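Long-range contacts in 361aa long hypothetical D-aminopeptidase (Pyrococcus horikoshii, PDB 2DRH), which is of unproven function but probably acts as an aminopeptidase of the DmpA type: residues A69-M74 against I280-S285; G90-P95 against N130-E135; A262-A267 against A314-V319. All blocks are in the same frame, centred on the assembly; numbering follows the deposited sequence.

Overall arrangement
The three contacts run through one core: a mixed sheet with helix 83-89 on one face and helices 252-268 and 309-328 on the other. Contact 1 joins neighbouring strands 65-73 and 278-285. Contact 2, about 11 Å away between centres, falls between contact 1's segments in sequence and links strand 91-92, also a neighbour of strand 65-73, to strand 132-136 of a four-stranded sheet. Contact 3, its centre about 12 Å from contact 1's, pairs those last two helices, its segments alternating with those of contact 1. Contacts 2 and 3 are about 11 Å apart at nearest atoms, but contact 1 touches both (Ala69 on Ile92, Ala281 on Ala262). Contacts 1 and 3 reach the second subunit.

Contact 1 of 3, residues A69-M74 against I280-S285; sequences AGAFVM and IAVAFS
Four backbone hydrogen bonds tie Gly70 to Ala283 and Phe72 to Ala281, making 69-73 and 280-285 neighbouring antiparallel strands in the mixed core sheet. The Gly70 pair is the shorter: Gly70 N reaches Ala283 O at 2.6 Å, while Ala283 N returns to Gly70 O at 2.8 Å. One rung further on, Phe72 N to Ala281 O measures 2.9 Å, and Ala281 N answers to Phe72 O. Ala71 CA adds a CA-H...O contact to Ala281 O at 3.2 Å.

The non-hydrogen-bonded pairs put their side chains on one face, where Ala69, Ala71 and Val73 pack under helix 83-89. Ala71 CB meets Val282 CG2 at 4.1 Å, and Val73 lies alongside Ile280, pointing the same way. With CG1 anti to the backbone N (chi1 -180°), Val73 sets that methyl against Ile280 CG1. The other face, bearing Phe72 and Ala281, packs on helix 252-268, where Phe72 also meets Lys260 of the second subunit. At the far end of the ladder, Ala69 CB rests 3.7 Å from Phe284 CB, while the Phe284 ring leads away from the 69-73 strand.

Contact 2 of 3, residues G90-P95 against N130-E135; sequences GTIETP and NPLVLE
Glu93 takes the backbone N-H of Asn130 on its carboxylate: Asn130 N to Glu93 OE2 is 2.8 Å, arriving on the anti side and 21° out of the carboxylate plane. The chain of Glu93, extended beyond CG (chi2 -180°), spans the space between the segments and crosses the Asn130 side chain at about a right angle. Next along, Leu132 N donates to Thr94 OG1 over 3.3 Å, a longer and more bent bond, while Thr94 CG2 sits 3.5 Å from Asn130 O. Thr94 OG1 owes this place to a chi1 of 68°, between the backbone N and carbonyl carbon. Beside the polar groups, Ile92 CD1 touches Leu132 CD2 at 3.6 Å.

Two waters complete the junction. One accepts from Asn130 ND2 and donates to Thr91 O; the other accepts from Glu93 N at 2.8 Å, donates to Asn130 O and bonds Thr94 OG1. An alanine in place of Thr94 is likely to leave Leu132 N without its hydroxyl acceptor and that second water with one partner fewer. In the second shell, Lys66 forms a salt bridge with Glu93 OE1, and Gly82 O accepts from Asn130 ND2.

The turn 93-95, which leads from strand 91-92 to strand 96-100, is thus fastened to the approach to strand 132-136 by side-chain acceptors, backbone N-H groups and water. A buried carboxylate shared between a lysine and a backbone N-H would probably favour its ionised form.

Contact 3 of 3, residues A262-A267 against A314-V319; sequences AIVGLA and ATAEAV
Helices 252-268 and 309-328 pack closely along one side of the core sheet, and small residues let them approach: the axes of 262-267 and 314-319 come within 6.9 Å, crossing at -41°. Gly265 faces Ala316 where the backbones are nearest, and its CA makes a CA-H...O contact with Ala316 O at 3.3 Å. A CB at this position would run into both Ala316 O and Val319 CB, so the glycine is what permits the close crossing.

Val319 points toward the other helix and sets its two methyls against Ala262, CG2 on the side chain and CG1 on the carbonyl. CG2 rests on Ala262 CB at 3.6 Å; CG1, anti to the backbone N (chi1 169°), lies 3.4 Å from Ala262 O and also reaches Leu266 N. Flanking this centre, Ala316 CB fits against Val264 CB at 3.7 Å, and Thr315 turns its methyl CG2 to Ala262 N, 3.8 Å away, while its hydroxyl bonds to Leu311 O in its own helix.

Toward the sheet, Val319 and Leu266 both pack on Met242 of strand 240-246. Val264 and Ala316 extend the apolar surface to the second subunit, meeting its Ala267 and Tyr272 respectively. With methyls and backbone doing the touching across the two segments, the pairing rests on close apolar fit; Ala262 O already takes the helical bond from Leu266 N, and Thr315 O that from Val319 N, so carbon merely lies against the Ala262 carbonyl.

Contact 1 of 3, residues A69-M74 against I280-S285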
loop_
_atom_site.group_PDB
_atom_site.type_symbol
_atom_site.label_atom_id
_atom_site.label_comp_id
_atom_site.label_asym_id
_atom_site.label_seq_id
_atom_site.Cartn_x
_atom_site.Cartn_y
_atom_site.Cartn_z
ATOM N N ALA A 69 15.354 -7.243 0.012
ATOM C CA ALA A 69 14.202 -8.097 0.295
ATOM C C ALA A 69 12.852 -7.447 0.036
ATOM O O ALA A 69 12.753 -6.231 -0.101
ATOM C CB ALA A 69 14.271 -8.569 1.736
ATOM N N GLY A 70 11.818 -8.288 -0.022
ATOM C CA GLY A 70 10.463 -7.829 -0.254
ATOM C C GLY A 70 9.489 -8.668 0.553
ATOM O O GLY A 70 9.877 -9.681 1.136
ATOM N N ALA A 71 8.222 -8.260 0.595
ATOM C CA ALA A 71 7.227 -9.013 1.350
ATOM C C ALA A 71 5.801 -8.646 0.962
ATOM O O ALA A 71 5.545 -7.551 0.467
ATOM C CB ALA A 71 7.431 -8.793 2.830
ATOM N N PHE A 72 4.884 -9.580 1.184
ATOM C CA PHE A 72 3.482 -9.373 0.872
ATOM C C PHE A 72 2.568 -9.961 1.941
ATOM O O PHE A 72 2.703 -11.123 2.327
ATOM C CB PHE A 72 3.128 -10.009 -0.470
ATOM C CG PHE A 72 1.652 -9.985 -0.777
ATOM C CD1 PHE A 72 0.981 -8.773 -0.952
ATOM C CD2 PHE A 72 0.930 -11.175 -0.886
ATOM C CE1 PHE A 72 -0.379 -8.750 -1.230
ATOM C CE2 PHE A 72 -0.434 -11.162 -1.165
ATOM C CZ PHE A 72 -1.088 -9.953 -1.337
ATOM N N VAL A 73 1.641 -9.147 2.423
ATOM C CA VAL A 73 0.694 -9.622 3.417
ATOM C C VAL A 73 -0.574 -9.976 2.657
ATOM O O VAL A 73 -1.235 -9.087 2.124
ATOM C CB VAL A 73 0.363 -8.535 4.453
ATOM C CG1 VAL A 73 -0.636 -9.081 5.482
ATOM C CG2 VAL A 73 1.639 -8.079 5.153
ATOM N N MET A 74 -0.887 -11.270 2.563
ATOM C CA MET A 74 -2.105 -11.691 1.878
ATOM C C MET A 74 -3.269 -11.415 2.840
ATOM O O MET A 74 -4.284 -10.840 2.458
ATOM C CB MET A 74 -2.051 -13.180 1.527
ATOM C CG MET A 74 -3.366 -13.726 0.961
ATOM S SD MET A 74 -3.923 -12.909 -0.553
ATOM C CE MET A 74 -4.994 -14.151 -1.210
ATOM N N ILE A 280 1.422 -14.633 5.205
ATOM C CA ILE A 280 2.445 -13.668 4.833
ATOM C C ILE A 280 3.646 -14.328 4.151
ATOM O O ILE A 280 4.084 -15.415 4.537
ATOM C CB ILE A 280 2.946 -12.914 6.070
ATOM C CG1 ILE A 280 1.792 -12.117 6.688
ATOM C CG2 ILE A 280 4.120 -12.011 5.698
ATOM C CD1 ILE A 280 2.168 -11.440 7.970
ATOM N N ALA A 281 4.169 -13.646 3.141
ATOM C CA ALA A 281 5.314 -14.124 2.378
ATOM C C ALA A 281 6.449 -13.115 2.436
ATOM O O ALA A 281 6.230 -11.913 2.300
ATOM C CB ALA A 281 4.907 -14.348 0.933
ATOM N N VAL A 282 7.660 -13.608 2.653
ATOM C CA VAL A 282 8.833 -12.750 2.697
ATOM C C VAL A 282 9.865 -13.289 1.701
ATOM O O VAL A 282 10.263 -14.447 1.773
ATOM C CB VAL A 282 9.442 -12.710 4.113
ATOM C CG1 VAL A 282 10.745 -11.933 4.095
ATOM C CG2 VAL A 282 8.456 -12.053 5.088
ATOM N N ALA A 283 10.284 -12.446 0.765
ATOM C CA ALA A 283 11.254 -12.855 -0.242
ATOM C C ALA A 283 12.520 -12.018 -0.189
ATOM O O ALA A 283 12.470 -10.809 0.045
ATOM C CB ALA A 283 10.633 -12.758 -1.620
ATOM N N PHE A 284 13.659 -12.669 -0.404
ATOM C CA PHE A 284 14.941 -11.978 -0.395
ATOM C C PHE A 284 15.913 -12.622 -1.372
ATOM O O PHE A 284 15.781 -13.801 -1.710
ATOM C CB PHE A 284 15.538 -11.970 1.018
ATOM C CG PHE A 284 15.985 -13.326 1.520
ATOM C CD1 PHE A 284 17.235 -13.845 1.171
ATOM C CD2 PHE A 284 15.169 -14.073 2.369
ATOM C CE1 PHE A 284 17.665 -15.084 1.665
ATOM C CE2 PHE A 284 15.586 -15.305 2.867
ATOM C CZ PHE A 284 16.840 -15.814 2.515
ATOM N N SER A 285 16.877 -11.838 -1.835
ATOM C CA SER A 285 17.881 -12.326 -2.768
ATOM C C SER A 285 19.254 -12.273 -2.116
ATOM O O SER A 285 19.531 -11.399 -1.304
ATOM C CB SER A 285 17.877 -11.478 -4.044
ATOM O OG SER A 285 18.962 -11.822 -4.894
#

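Contact 2 of 3, residues G90-P95 against N130-E135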
loop_
_atom_site.group_PDB
_atom_site.type_symbol
_atom_site.label_atom_id
_atom_site.label_comp_id
_atom_site.label_asym_id
_atom_site.label_seq_id
_atom_site.Cartn_x
_atom_site.Cartn_y
_atom_site.Cartn_z
ATOM N N GLY A 90 13.961 -1.784 1.883
ATOM C CA GLY A 90 14.119 -2.875 0.942
ATOM C C GLY A 90 15.143 -3.905 1.372
ATOM O O GLY A 90 15.658 -4.659 0.542
ATOM N N THR A 91 15.437 -3.970 2.664
ATOM C CA THR A 91 16.448 -4.916 3.129
ATOM C C THR A 91 16.109 -5.715 4.379
ATOM O O THR A 91 15.165 -5.391 5.106
ATOM C CB THR A 91 17.767 -4.183 3.398
ATOM O OG1 THR A 91 17.516 -3.086 4.286
ATOM C CG2 THR A 91 18.367 -3.641 2.091
ATOM N N ILE A 92 16.889 -6.775 4.599
ATOM C CA ILE A 92 16.775 -7.638 5.773
ATOM C C ILE A 92 18.169 -7.597 6.395
ATOM O O ILE A 92 19.165 -7.814 5.699
ATOM C CB ILE A 92 16.397 -9.086 5.391
ATOM C CG1 ILE A 92 14.896 -9.160 5.081
ATOM C CG2 ILE A 92 16.751 -10.040 6.523
ATOM C CD1 ILE A 92 14.395 -10.549 4.754
ATOM N N GLU A 93 18.239 -7.307 7.695
ATOM C CA GLU A 93 19.524 -7.162 8.377
ATOM C C GLU A 93 19.682 -8.019 9.615
ATOM O O GLU A 93 20.525 -7.739 10.474
ATOM C CB GLU A 93 19.731 -5.694 8.762
ATOM C CG GLU A 93 18.553 -5.085 9.517
ATOM C CD GLU A 93 18.772 -3.627 9.885
ATOM O OE1 GLU A 93 19.239 -2.847 9.019
ATOM O OE2 GLU A 93 18.461 -3.257 11.037
ATOM N N THR A 94 18.870 -9.064 9.702
ATOM C CA THR A 94 18.910 -9.951 10.841
ATOM C C THR A 94 18.465 -11.318 10.389
ATOM O O THR A 94 17.856 -11.458 9.329
ATOM C CB THR A 94 17.913 -9.499 11.937
ATOM O OG1 THR A 94 16.570 -9.684 11.457
ATOM C CG2 THR A 94 18.125 -8.018 12.298
ATOM N N PRO A 95 18.802 -12.360 11.163
ATOM C CA PRO A 95 18.335 -13.670 10.719
ATOM C C PRO A 95 16.811 -13.630 10.880
ATOM O O PRO A 95 16.287 -12.821 11.653
ATOM C CB PRO A 95 19.020 -14.642 11.687
ATOM C CG PRO A 95 19.326 -13.817 12.880
ATOM C CD PRO A 95 19.727 -12.480 12.301
ATOM N N ASN A 130 16.568 -3.711 13.091
ATOM C CA ASN A 130 15.212 -4.140 12.782
ATOM C C ASN A 130 15.030 -5.659 12.821
ATOM O O ASN A 130 15.130 -6.337 11.800
ATOM C CB ASN A 130 14.823 -3.591 11.408
ATOM C CG ASN A 130 13.378 -3.874 11.051
ATOM O OD1 ASN A 130 12.465 -3.643 11.852
ATOM N ND2 ASN A 130 13.159 -4.367 9.842
ATOM N N PRO A 131 14.761 -6.216 14.012
ATOM C CA PRO A 131 14.570 -7.662 14.125
ATOM C C PRO A 131 13.361 -8.132 13.330
ATOM O O PRO A 131 12.301 -7.502 13.362
ATOM C CB PRO A 131 14.406 -7.872 15.629
ATOM C CG PRO A 131 13.820 -6.578 16.093
ATOM C CD PRO A 131 14.626 -5.570 15.329
ATOM N N LEU A 132 13.527 -9.238 12.614
ATOM C CA LEU A 132 12.456 -9.791 11.798
ATOM C C LEU A 132 11.938 -11.085 12.404
ATOM O O LEU A 132 12.646 -12.096 12.451
ATOM C CB LEU A 132 12.965 -10.036 10.381
ATOM C CG LEU A 132 12.012 -10.573 9.313
ATOM C CD1 LEU A 132 10.777 -9.676 9.171
ATOM C CD2 LEU A 132 12.784 -10.633 7.995
ATOM N N VAL A 133 10.688 -11.038 12.859
ATOM C CA VAL A 133 10.035 -12.168 13.499
ATOM C C VAL A 133 8.623 -12.351 12.960
ATOM O O VAL A 133 7.858 -11.386 12.871
ATOM C CB VAL A 133 9.936 -11.936 15.021
ATOM C CG1 VAL A 133 9.333 -13.153 15.707
ATOM C CG2 VAL A 133 11.312 -11.614 15.589
ATOM N N LEU A 134 8.281 -13.586 12.602
ATOM C CA LEU A 134 6.949 -13.909 12.095
ATOM C C LEU A 134 6.389 -15.098 12.877
ATOM O O LEU A 134 7.130 -15.787 13.581
ATOM C CB LEU A 134 6.995 -14.206 10.596
ATOM C CG LEU A 134 7.298 -12.960 9.753
ATOM C CD1 LEU A 134 8.789 -12.907 9.449
ATOM C CD2 LEU A 134 6.494 -12.989 8.462
ATOM N N GLU A 135 5.091 -15.351 12.755
ATOM C CA GLU A 135 4.513 -16.418 13.546
ATOM C C GLU A 135 3.222 -17.050 13.072
ATOM O O GLU A 135 2.583 -16.588 12.130
ATOM C CB GLU A 135 4.272 -15.896 14.958
ATOM C CG GLU A 135 3.504 -14.569 14.998
ATOM C CD GLU A 135 2.139 -14.632 14.317
ATOM O OE1 GLU A 135 1.336 -15.527 14.649
ATOM O OE2 GLU A 135 1.869 -13.779 13.448
HETATM O O HOH W 1 15.578 -4.771 7.982
HETATM O O HOH W 2 15.995 -7.587 9.415
#

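Contact 3 of 3, residues A262-A267 against A314-V319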
loop_
_atom_site.group_PDB
_atom_site.type_symbol
_atom_site.label_atom_id
_atom_site.label_comp_id
_atom_site.label_asym_id
_atom_site.label_seq_id
_atom_site.Cartn_x
_atom_site.Cartn_y
_atom_site.Cartn_z
ATOM N N ALA A 262 4.019 -16.240 -4.138
ATOM C CA ALA A 262 3.956 -17.336 -3.189
ATOM C C ALA A 262 2.496 -17.684 -2.901
ATOM O O ALA A 262 2.175 -18.828 -2.580
ATOM C CB ALA A 262 4.664 -16.948 -1.891
ATOM N N ILE A 263 1.611 -16.699 -3.025
ATOM C CA ILE A 263 0.194 -16.926 -2.765
ATOM C C ILE A 263 -0.431 -17.829 -3.815
ATOM O O ILE A 263 -1.433 -18.500 -3.553
ATOM C CB ILE A 263 -0.586 -15.602 -2.716
ATOM C CG1 ILE A 263 0.054 -14.676 -1.688
ATOM C CG2 ILE A 263 -2.040 -15.864 -2.330
ATOM C CD1 ILE A 263 0.162 -15.290 -0.303
ATOM N N VAL A 264 0.150 -17.849 -5.011
ATOM C CA VAL A 264 -0.382 -18.711 -6.051
ATOM C C VAL A 264 -0.223 -20.167 -5.598
ATOM O O VAL A 264 -1.139 -20.979 -5.749
ATOM C CB VAL A 264 0.350 -18.496 -7.391
ATOM C CG1 VAL A 264 -0.209 -19.446 -8.443
ATOM C CG2 VAL A 264 0.176 -17.056 -7.851
ATOM N N GLY A 265 0.937 -20.487 -5.027
ATOM C CA GLY A 265 1.182 -21.836 -4.549
ATOM C C GLY A 265 0.264 -22.176 -3.384
ATOM O O GLY A 265 -0.262 -23.282 -3.298
ATOM N N LEU A 266 0.076 -21.220 -2.481
ATOM C CA LEU A 266 -0.791 -21.417 -1.327
ATOM C C LEU A 266 -2.206 -21.772 -1.784
ATOM O O LEU A 266 -2.770 -22.772 -1.358
ATOM C CB LEU A 266 -0.821 -20.139 -0.476
ATOM C CG LEU A 266 -1.816 -20.011 0.689
ATOM C CD1 LEU A 266 -1.620 -21.153 1.666
ATOM C CD2 LEU A 266 -1.613 -18.667 1.395
ATOM N N ALA A 267 -2.762 -20.948 -2.663
ATOM C CA ALA A 267 -4.113 -21.151 -3.184
ATOM C C ALA A 267 -4.320 -22.519 -3.829
ATOM O O ALA A 267 -5.387 -23.125 -3.696
ATOM C CB ALA A 267 -4.438 -20.065 -4.191
ATOM N N ALA A 314 8.315 -20.482 -10.645
ATOM C CA ALA A 314 9.140 -21.307 -9.768
ATOM C C ALA A 314 8.792 -21.043 -8.300
ATOM O O ALA A 314 8.819 -21.947 -7.476
ATOM C CB ALA A 314 10.633 -21.016 -10.020
ATOM N N THR A 315 8.483 -19.793 -7.983
ATOM C CA THR A 315 8.120 -19.418 -6.622
ATOM C C THR A 315 6.830 -20.134 -6.232
ATOM O O THR A 315 6.772 -20.802 -5.201
ATOM C CB THR A 315 7.902 -17.891 -6.505
ATOM O OG1 THR A 315 9.126 -17.213 -6.806
ATOM C CG2 THR A 315 7.442 -17.511 -5.085
ATOM N N ALA A 316 5.802 -19.990 -7.062
ATOM C CA ALA A 316 4.520 -20.632 -6.803
ATOM C C ALA A 316 4.723 -22.134 -6.655
ATOM O O ALA A 316 4.123 -22.770 -5.788
ATOM C CB ALA A 316 3.539 -20.339 -7.947
ATOM N N GLU A 317 5.573 -22.703 -7.504
ATOM C CA GLU A 317 5.842 -24.137 -7.444
ATOM C C GLU A 317 6.503 -24.547 -6.135
ATOM O O GLU A 317 6.041 -25.466 -5.461
ATOM C CB GLU A 317 6.734 -24.569 -8.603
ATOM C CG GLU A 317 5.989 -25.014 -9.830
ATOM C CD GLU A 317 6.928 -25.358 -10.975
ATOM O OE1 GLU A 317 7.920 -26.082 -10.746
ATOM O OE2 GLU A 317 6.669 -24.909 -12.103
ATOM N N ALA A 318 7.590 -23.869 -5.786
ATOM C CA ALA A 318 8.313 -24.166 -4.557
ATOM C C ALA A 318 7.380 -24.085 -3.348
ATOM O O ALA A 318 7.443 -24.924 -2.456
ATOM C CB ALA A 318 9.470 -23.198 -4.387
ATOM N N VAL A 319 6.522 -23.069 -3.317
ATOM C CA VAL A 319 5.590 -22.912 -2.201
ATOM C C VAL A 319 4.580 -24.050 -2.155
ATOM O O VAL A 319 4.369 -24.638 -1.107
ATOM C CB VAL A 319 4.829 -21.563 -2.277
ATOM C CG1 VAL A 319 3.657 -21.547 -1.262
ATOM C CG2 VAL A 319 5.787 -20.418 -1.971
#